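Local coordinates for putative branched-chain amino acid ABC transporter (Rhodospirillum rubrum ATCC 11170, PDB 3HUT), which probably binds a branched-chain or related amino acid in the periplasm as the receptor of an ABC transporter, at residues D47-D52 with R65-D70; Q59-A64 with S85-S90; V261-A266 with H281-V286; T312-Y315 with G320-R323. All coordinates share one frame; numbering follows the deposited sequence.

How the interactions relate
The four contacts form two neighbouring pairs in a periplasmic binding protein. Interactions 1 and 2 share helix 57-69, one using its end against strand 46-52 and the other its middle against helix 82-95; their centres are about 11 Å apart, and A51 CB meets I63 CD1 at 3.6 Å. Interactions 3 and 4 have centres about 14 Å apart and touch where D284 OD1 approaches Y315 CE2 at 3.9 Å. Contacts of one pair lie about 23 to 26 Å, centre to centre, from those of the other. Ligands in this family bind in the cleft between two lobes; these contacts are structural packing, with interaction 4 leading into strand 331-341 of the mixed sheet.

Interaction 1 of 4, residues D47-D52 with R65-D70; sequences DILYAD and RAFVDD
L49 and A51, two residues apart on strand 46-52, receive the end of the F67 ring from helix 57-69. The tight part is small. CD2 of L49 comes in at the ring edge, close to its plane, 3.5 Å from F67 CE1, while the methyl of A51 approaches F67 CZ obliquely at 3.9 Å. The backbone oxygen of L49 also lies 3.6 Å from F67 CZ. With CG anti to its own backbone N (chi1 -172°), L49 carries its branched end to the helix; F67 is long enough to bridge a CA separation of 9.1 Å, and the small A51 leaves room for the ring tip. F67, which is buried, also packs on V76 of strand 73-78 and Y92 of helix 82-95. Towards D70 the contact loosens: D70 OD2 comes no nearer than 4.6 Å to L49 CD1, and its carboxylate pairs instead with R72. The strand borders a parallel five-stranded sheet, and the helix belongs to the crossover over strand 5-11 to strand 73-78. No hydrogen bond joins the two segments, so cohesion here rests on shape fit and the exclusion of water from apolar groups.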
# COMPACT_ATOMS: atom_id res chain seq x y z
N ASP A 47 7.50 21.76 10.73
CA ASP A 47 8.39 21.78 9.58
C ASP A 47 9.03 20.41 9.46
O ASP A 47 9.17 19.69 10.45
CB ASP A 47 9.46 22.85 9.73
CG ASP A 47 10.23 23.10 8.44
OD1 ASP A 47 9.59 23.09 7.37
OD2 ASP A 47 11.46 23.31 8.51
N ILE A 48 9.41 20.04 8.24
CA ILE A 48 10.03 18.75 8.01
C ILE A 48 11.49 18.90 7.58
O ILE A 48 11.83 19.69 6.70
CB ILE A 48 9.27 17.95 6.93
CG1 ILE A 48 7.89 17.54 7.46
CG2 ILE A 48 10.08 16.73 6.52
CD1 ILE A 48 7.01 16.84 6.43
N LEU A 49 12.35 18.12 8.23
CA LEU A 49 13.77 18.11 7.93
C LEU A 49 14.01 16.84 7.12
O LEU A 49 13.91 15.73 7.64
CB LEU A 49 14.58 18.09 9.22
CG LEU A 49 16.10 18.27 9.12
CD1 LEU A 49 16.68 18.52 10.52
CD2 LEU A 49 16.73 17.05 8.48
N TYR A 50 14.30 17.01 5.84
CA TYR A 50 14.56 15.89 4.94
C TYR A 50 16.02 15.47 4.96
O TYR A 50 16.91 16.29 5.20
CB TYR A 50 14.19 16.27 3.51
CG TYR A 50 12.72 16.55 3.31
CD1 TYR A 50 11.83 15.51 3.07
CD2 TYR A 50 12.24 17.85 3.36
CE1 TYR A 50 10.47 15.77 2.88
CE2 TYR A 50 10.88 18.12 3.17
CZ TYR A 50 10.00 17.07 2.94
OH TYR A 50 8.67 17.32 2.73
N ALA A 51 16.27 14.19 4.70
CA ALA A 51 17.63 13.66 4.65
C ALA A 51 17.68 12.61 3.55
O ALA A 51 16.86 11.69 3.52
CB ALA A 51 18.01 13.05 5.99
N ASP A 52 18.64 12.75 2.64
CA ASP A 52 18.81 11.81 1.53
C ASP A 52 19.45 10.51 2.02
O ASP A 52 20.65 10.46 2.28
CB ASP A 52 19.68 12.44 0.44
CG ASP A 52 19.83 11.55 -0.79
OD1 ASP A 52 19.22 10.46 -0.83
OD2 ASP A 52 20.56 11.96 -1.71
N ARG A 65 20.86 8.27 13.62
CA ARG A 65 21.62 8.74 14.77
C ARG A 65 21.46 10.26 14.85
O ARG A 65 21.26 10.82 15.93
CB ARG A 65 23.11 8.42 14.60
CG ARG A 65 23.81 9.47 13.73
CD ARG A 65 25.23 9.17 13.32
NE ARG A 65 25.64 10.07 12.25
CZ ARG A 65 25.63 11.40 12.33
NH1 ARG A 65 25.23 12.00 13.45
NH2 ARG A 65 26.01 12.14 11.29
N ALA A 66 21.57 10.91 13.69
CA ALA A 66 21.46 12.37 13.61
C ALA A 66 20.11 12.89 14.10
O ALA A 66 20.06 13.85 14.87
CB ALA A 66 21.71 12.82 12.16
N PHE A 67 19.02 12.27 13.65
CA PHE A 67 17.69 12.69 14.09
C PHE A 67 17.51 12.47 15.59
O PHE A 67 16.91 13.29 16.28
CB PHE A 67 16.60 11.92 13.34
CG PHE A 67 16.40 12.35 11.91
CD1 PHE A 67 16.65 13.66 11.52
CD2 PHE A 67 15.90 11.45 10.98
CE1 PHE A 67 16.40 14.06 10.20
CE2 PHE A 67 15.65 11.84 9.66
CZ PHE A 67 15.90 13.15 9.27
N VAL A 68 18.02 11.34 16.07
CA VAL A 68 17.91 11.00 17.49
C VAL A 68 18.65 12.04 18.34
O VAL A 68 18.17 12.46 19.39
CB VAL A 68 18.49 9.58 17.76
CG1 VAL A 68 18.64 9.34 19.27
CG2 VAL A 68 17.56 8.53 17.16
N ASP A 69 19.81 12.46 17.85
CA ASP A 69 20.64 13.44 18.54
C ASP A 69 20.10 14.86 18.52
O ASP A 69 20.59 15.72 19.26
CB ASP A 69 22.06 13.42 17.97
CG ASP A 69 22.99 12.55 18.78
OD1 ASP A 69 23.27 12.90 19.95
OD2 ASP A 69 23.45 11.51 18.25
N ASP A 70 19.12 15.13 17.66
CA ASP A 70 18.53 16.47 17.60
C ASP A 70 17.23 16.45 18.41
O ASP A 70 16.20 15.98 17.93
CB ASP A 70 18.21 16.86 16.15
CG ASP A 70 17.74 18.30 16.03
OD1 ASP A 70 17.25 18.85 17.04
OD2 ASP A 70 17.85 18.86 14.92

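Interaction 2 of 4, residues Q59-A64 with S85-S90; sequences QARTIA and SMAAGS
The guanidinium of R61 lies with one face against the methyl of A87, whose CB stands 3.7 Å above the plane, offset towards the rim. At its edge, in plane, sits a water that accepts from R61 NE at 2.7 Å and donates to A87 O at 2.6 Å, linking the arginine to the backbone of the facing helix. The group's ionic partner is D58, one turn earlier, which pairs with NH1. Because the chain is extended from CG to NE, its aliphatic part spans the margin of the interface and delivers the charge to the exposed side, a place that suits arginine.

Deeper in, the side chains that meet are alanine methyls. A88 CB is 4.2 Å from A60 CB and 4.1 Å from A64 CB, so one methyl rests against two alanines a helical turn apart; it also comes to 3.9 Å from A60 O. Such small residues let the helix axes approach to 8.2 Å at a crossing angle of -35°, with the CA atoms of R61 and A88 5.1 Å apart. Helices 57-69 and 82-95 both pack on the parallel five-stranded sheet, in an α/β lobe of the periplasmic binding protein: A60 and A88 both rest on E10 of strand 5-11, while V84, I91 and Y92 of helix 82-95 extend the seam beyond the two segments.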
# COMPACT_ATOMS: atom_id res chain seq x y z
N GLN A 59 23.78 4.61 5.24
CA GLN A 59 23.47 6.03 5.24
C GLN A 59 22.26 6.29 6.13
O GLN A 59 22.21 7.28 6.86
CB GLN A 59 23.18 6.51 3.81
CG GLN A 59 22.98 8.01 3.68
CD GLN A 59 24.16 8.80 4.21
OE1 GLN A 59 24.12 9.35 5.30
NE2 GLN A 59 25.23 8.86 3.42
N ALA A 60 21.30 5.37 6.08
CA ALA A 60 20.08 5.49 6.88
C ALA A 60 20.43 5.43 8.36
O ALA A 60 19.80 6.08 9.20
CB ALA A 60 19.12 4.36 6.52
N ARG A 61 21.45 4.64 8.70
CA ARG A 61 21.86 4.52 10.09
C ARG A 61 22.46 5.81 10.63
O ARG A 61 22.18 6.22 11.76
CB ARG A 61 22.84 3.36 10.26
CG ARG A 61 22.21 2.00 10.04
CD ARG A 61 23.14 0.86 10.43
NE ARG A 61 22.55 -0.44 10.13
CZ ARG A 61 22.79 -1.13 9.01
NH1 ARG A 61 23.62 -0.66 8.09
NH2 ARG A 61 22.18 -2.29 8.82
N THR A 62 23.30 6.48 9.83
CA THR A 62 23.88 7.72 10.33
C THR A 62 22.79 8.79 10.36
O THR A 62 22.79 9.66 11.22
CB THR A 62 25.13 8.17 9.51
OG1 THR A 62 24.91 9.48 8.95
CG2 THR A 62 25.44 7.18 8.42
N ILE A 63 21.83 8.70 9.44
CA ILE A 63 20.73 9.66 9.42
C ILE A 63 19.91 9.49 10.71
O ILE A 63 19.54 10.48 11.36
CB ILE A 63 19.78 9.43 8.23
CG1 ILE A 63 20.49 9.75 6.91
CG2 ILE A 63 18.52 10.30 8.39
CD1 ILE A 63 20.97 11.18 6.81
N ALA A 64 19.64 8.24 11.07
CA ALA A 64 18.87 7.93 12.27
C ALA A 64 19.55 8.45 13.53
O ALA A 64 18.89 9.00 14.41
CB ALA A 64 18.65 6.42 12.37
N SER A 85 14.30 0.93 5.85
CA SER A 85 13.44 1.36 6.94
C SER A 85 13.77 0.57 8.20
O SER A 85 13.76 1.10 9.30
CB SER A 85 11.97 1.17 6.57
OG SER A 85 11.61 2.03 5.50
N MSE A 86 14.07 -0.71 8.02
CA MSE A 86 14.40 -1.57 9.16
C MSE A 86 15.77 -1.24 9.73
O MSE A 86 15.95 -1.23 10.95
CB MSE A 86 14.32 -3.03 8.73
CG MSE A 86 12.90 -3.46 8.38
SE MSE A 86 12.77 -5.26 7.71
CE MSE A 86 13.09 -6.22 9.35
N ALA A 87 16.74 -0.97 8.86
CA ALA A 87 18.09 -0.62 9.30
C ALA A 87 18.00 0.59 10.24
O ALA A 87 18.58 0.59 11.33
CB ALA A 87 18.96 -0.29 8.11
N ALA A 88 17.28 1.62 9.82
CA ALA A 88 17.13 2.81 10.64
C ALA A 88 16.18 2.50 11.80
O ALA A 88 16.36 3.00 12.91
CB ALA A 88 16.58 3.96 9.80
N GLY A 89 15.19 1.66 11.53
CA GLY A 89 14.22 1.29 12.56
C GLY A 89 14.84 0.71 13.82
O GLY A 89 14.38 0.99 14.92
N SER A 90 15.88 -0.10 13.66
CA SER A 90 16.54 -0.72 14.81
C SER A 90 17.06 0.34 15.77
O SER A 90 16.97 0.18 17.00
CB SER A 90 17.70 -1.60 14.33
OG SER A 90 17.21 -2.63 13.48
O HOH W 1 20.54 -0.97 11.90

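Interaction 3 of 4, residues V261-A266 with H281-V286; sequences VEFVSA and HGYDAV
F263 meets Y283 on a helix where A285 N bonds to H281 O at 2.8 Å; on the same helix, the carbonyl oxygen of Y283 accepts a bond from Q31 NE2. Between the two helices the contact is purely aromatic. The rings form an offset stack, centroids 4.2 Å apart and planes inclined by 27°, with F263 CD1 3.4 Å above the centre of the tyrosine ring. F263 CE1 lies 3.4 Å from Y283 CG, at the root of the tyrosine ring. Both residues hold CG anti to the backbone N (chi1 160° for F263, -174° for Y283), and the two side chains run antiparallel past each other. In this type I periplasmic-binding-protein fold, helices 258-271 and 277-296 follow each other closely in the chain, and the stack spans the 8.7 Å between the CA atoms of F263 and Y283. Large flat residues suit that gap, since their faces overlap widely. F263 is further enclosed by P275, V318 and the ring of Y267, while Y283 reaches R34 of helix 18-37. One residue along, D284 is bound through OD1 by V318 N and through OD2 by T319 OG1.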
# COMPACT_ATOMS: atom_id res chain seq x y z
N VAL A 261 -10.29 12.52 -4.81
CA VAL A 261 -10.10 13.39 -5.98
C VAL A 261 -9.53 14.76 -5.63
O VAL A 261 -8.85 15.37 -6.44
CB VAL A 261 -11.41 13.60 -6.79
CG1 VAL A 261 -11.15 14.48 -8.00
CG2 VAL A 261 -11.98 12.26 -7.20
N GLU A 262 -9.82 15.25 -4.42
CA GLU A 262 -9.30 16.54 -4.01
C GLU A 262 -7.77 16.47 -3.97
O GLU A 262 -7.09 17.43 -4.33
CB GLU A 262 -9.84 16.92 -2.63
CG GLU A 262 -9.45 18.32 -2.19
CD GLU A 262 -9.94 19.39 -3.16
OE1 GLU A 262 -10.66 19.05 -4.12
OE2 GLU A 262 -9.59 20.58 -2.96
N PHE A 263 -7.25 15.33 -3.52
CA PHE A 263 -5.81 15.13 -3.48
C PHE A 263 -5.32 14.96 -4.91
O PHE A 263 -4.33 15.57 -5.31
CB PHE A 263 -5.47 13.87 -2.69
CG PHE A 263 -4.09 13.33 -2.98
CD1 PHE A 263 -2.95 14.04 -2.61
CD2 PHE A 263 -3.93 12.10 -3.63
CE1 PHE A 263 -1.68 13.55 -2.88
CE2 PHE A 263 -2.66 11.60 -3.91
CZ PHE A 263 -1.53 12.32 -3.53
N VAL A 264 -6.01 14.12 -5.67
CA VAL A 264 -5.63 13.86 -7.05
C VAL A 264 -5.60 15.17 -7.84
O VAL A 264 -4.64 15.43 -8.57
CB VAL A 264 -6.61 12.87 -7.72
CG1 VAL A 264 -6.25 12.68 -9.19
CG2 VAL A 264 -6.56 11.54 -7.00
N SER A 265 -6.64 15.98 -7.68
CA SER A 265 -6.74 17.28 -8.36
C SER A 265 -5.64 18.24 -7.93
O SER A 265 -4.96 18.84 -8.77
CB SER A 265 -8.11 17.90 -8.08
OG SER A 265 -8.22 19.19 -8.66
N ALA A 266 -5.48 18.40 -6.62
CA ALA A 266 -4.46 19.30 -6.08
C ALA A 266 -3.07 18.91 -6.56
O ALA A 266 -2.26 19.77 -6.93
CB ALA A 266 -4.49 19.28 -4.56
N HIS A 281 0.52 7.09 -0.66
CA HIS A 281 0.87 6.58 0.66
C HIS A 281 1.77 7.58 1.38
O HIS A 281 1.73 7.69 2.60
CB HIS A 281 1.55 5.22 0.52
CG HIS A 281 0.60 4.11 0.17
ND1 HIS A 281 -0.20 3.49 1.11
CD2 HIS A 281 0.27 3.57 -1.02
CE1 HIS A 281 -0.97 2.61 0.50
NE2 HIS A 281 -0.71 2.63 -0.79
N GLY A 282 2.58 8.31 0.61
CA GLY A 282 3.45 9.30 1.21
C GLY A 282 2.59 10.44 1.73
O GLY A 282 2.86 11.04 2.77
N TYR A 283 1.52 10.74 0.99
CA TYR A 283 0.59 11.79 1.37
C TYR A 283 -0.08 11.41 2.70
O TYR A 283 -0.11 12.20 3.64
CB TYR A 283 -0.48 11.98 0.29
CG TYR A 283 -1.40 13.15 0.52
CD1 TYR A 283 -0.92 14.47 0.51
CD2 TYR A 283 -2.77 12.96 0.73
CE1 TYR A 283 -1.78 15.56 0.68
CE2 TYR A 283 -3.64 14.04 0.91
CZ TYR A 283 -3.14 15.34 0.88
OH TYR A 283 -3.99 16.41 1.05
N ASP A 284 -0.61 10.19 2.76
CA ASP A 284 -1.28 9.72 3.96
C ASP A 284 -0.32 9.56 5.14
O ASP A 284 -0.70 9.82 6.29
CB ASP A 284 -1.98 8.38 3.71
CG ASP A 284 -3.33 8.54 3.03
OD1 ASP A 284 -3.73 9.70 2.78
OD2 ASP A 284 -3.98 7.51 2.74
N ALA A 285 0.91 9.14 4.87
CA ALA A 285 1.88 8.96 5.94
C ALA A 285 2.08 10.29 6.66
O ALA A 285 2.01 10.36 7.89
CB ALA A 285 3.20 8.44 5.38
N VAL A 286 2.33 11.35 5.89
CA VAL A 286 2.52 12.67 6.47
C VAL A 286 1.27 13.11 7.23
O VAL A 286 1.35 13.62 8.35
CB VAL A 286 2.87 13.71 5.38
CG1 VAL A 286 2.90 15.11 5.98
CG2 VAL A 286 4.23 13.38 4.76

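Interaction 4 of 4, residues T312-Y315 with G320-R323; sequences TDRY and GITR
D313 and R323 run alongside each other in a common direction beside a short hairpin-like antiparallel pairing, in which Y315 and T322 form the hydrogen-bonded pair and T312 bonds on to F324. Their flat groups are turned 80° apart: R323 NE reaches D313 OD1 at 3.1 Å from above the carboxylate plane, a bent salt bridge (N-H...O 144°). A water at the guanidinium edge donates to the same OD1 and accepts a longer bond from R323 NH2, so this oxygen has two partners. R323 is extended from CG to NE, which runs its methylenes along D313 before the charge is reached.

R314 and I321 meet differently. The arginine bends at chi2 (99°) and brings its guanidinium over the isoleucine, CD1 being 4.0 Å above the centre of the planar group, while R314 CD is 4.0 Å from I321 CG2. An apolar residue suits this place because its methyl can lie under the flat face without needing a polar partner; I321 also packs on I334 of strand 331-341.

Y315 and T322 start on the same side of the hairpin, CB to CB 4.2 Å. The tyrosine ring then leads away to D284 and I288 of helix 277-296. Their backbones are joined twice, Y315 N to T322 O at 2.9 Å and T322 N to Y315 O at 2.8 Å, while I321 CA adds a C-H...O contact to Y315 O. G320 adopts a positive phi that glycine tolerates well, and its carbonyl O accepts the hydroxyl T322 OG1 at 3.0 Å, from above the carbonyl plane.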
# COMPACT_ATOMS: atom_id res chain seq x y z
N THR A 312 -4.06 5.77 15.90
CA THR A 312 -4.66 5.89 14.57
C THR A 312 -5.66 4.74 14.41
O THR A 312 -5.28 3.57 14.42
CB THR A 312 -3.60 5.81 13.46
OG1 THR A 312 -2.61 6.82 13.68
CG2 THR A 312 -4.24 6.03 12.10
N ASP A 313 -6.93 5.08 14.24
CA ASP A 313 -7.95 4.05 14.15
C ASP A 313 -8.91 4.16 12.97
O ASP A 313 -9.38 3.16 12.46
CB ASP A 313 -8.76 4.09 15.45
CG ASP A 313 -9.71 2.91 15.60
OD1 ASP A 313 -9.23 1.80 15.90
OD2 ASP A 313 -10.92 3.10 15.40
N ARG A 314 -9.17 5.39 12.53
CA ARG A 314 -10.13 5.63 11.47
C ARG A 314 -9.68 6.80 10.59
O ARG A 314 -10.48 7.66 10.22
CB ARG A 314 -11.48 5.90 12.16
CG ARG A 314 -12.60 6.49 11.34
CD ARG A 314 -13.60 5.44 10.86
NE ARG A 314 -14.75 6.06 10.19
CZ ARG A 314 -14.67 7.11 9.38
NH1 ARG A 314 -13.50 7.67 9.12
NH2 ARG A 314 -15.76 7.60 8.81
N TYR A 315 -8.40 6.83 10.24
CA TYR A 315 -7.87 7.90 9.41
C TYR A 315 -8.47 7.89 8.00
O TYR A 315 -8.37 6.89 7.30
CB TYR A 315 -6.35 7.77 9.30
CG TYR A 315 -5.70 8.94 8.59
CD1 TYR A 315 -5.48 10.15 9.24
CD2 TYR A 315 -5.34 8.84 7.24
CE1 TYR A 315 -4.92 11.24 8.57
CE2 TYR A 315 -4.78 9.93 6.56
CZ TYR A 315 -4.58 11.13 7.23
OH TYR A 315 -4.05 12.21 6.57
N GLY A 320 -7.61 5.15 1.57
CA GLY A 320 -8.68 4.47 2.27
C GLY A 320 -8.70 4.69 3.77
O GLY A 320 -7.74 5.19 4.35
N ILE A 321 -9.80 4.30 4.42
CA ILE A 321 -9.90 4.44 5.86
C ILE A 321 -8.84 3.53 6.46
O ILE A 321 -8.85 2.32 6.23
CB ILE A 321 -11.30 4.04 6.36
CG1 ILE A 321 -12.34 5.00 5.77
CG2 ILE A 321 -11.34 4.03 7.88
CD1 ILE A 321 -13.77 4.78 6.25
N THR A 322 -7.93 4.12 7.23
CA THR A 322 -6.79 3.41 7.82
C THR A 322 -6.79 3.29 9.35
O THR A 322 -7.08 4.25 10.06
CB THR A 322 -5.48 4.09 7.38
OG1 THR A 322 -5.41 4.09 5.95
CG2 THR A 322 -4.27 3.37 7.96
N ARG A 323 -6.43 2.09 9.82
CA ARG A 323 -6.38 1.75 11.24
C ARG A 323 -5.07 1.04 11.60
O ARG A 323 -4.56 0.24 10.81
CB ARG A 323 -7.55 0.82 11.59
CG ARG A 323 -7.58 0.30 13.04
CD ARG A 323 -8.77 -0.65 13.26
NE ARG A 323 -8.98 -0.98 14.67
CZ ARG A 323 -8.67 -2.15 15.23
NH1 ARG A 323 -8.14 -3.12 14.50
NH2 ARG A 323 -8.89 -2.35 16.52
O HOH W 2 -10.07 0.40 17.84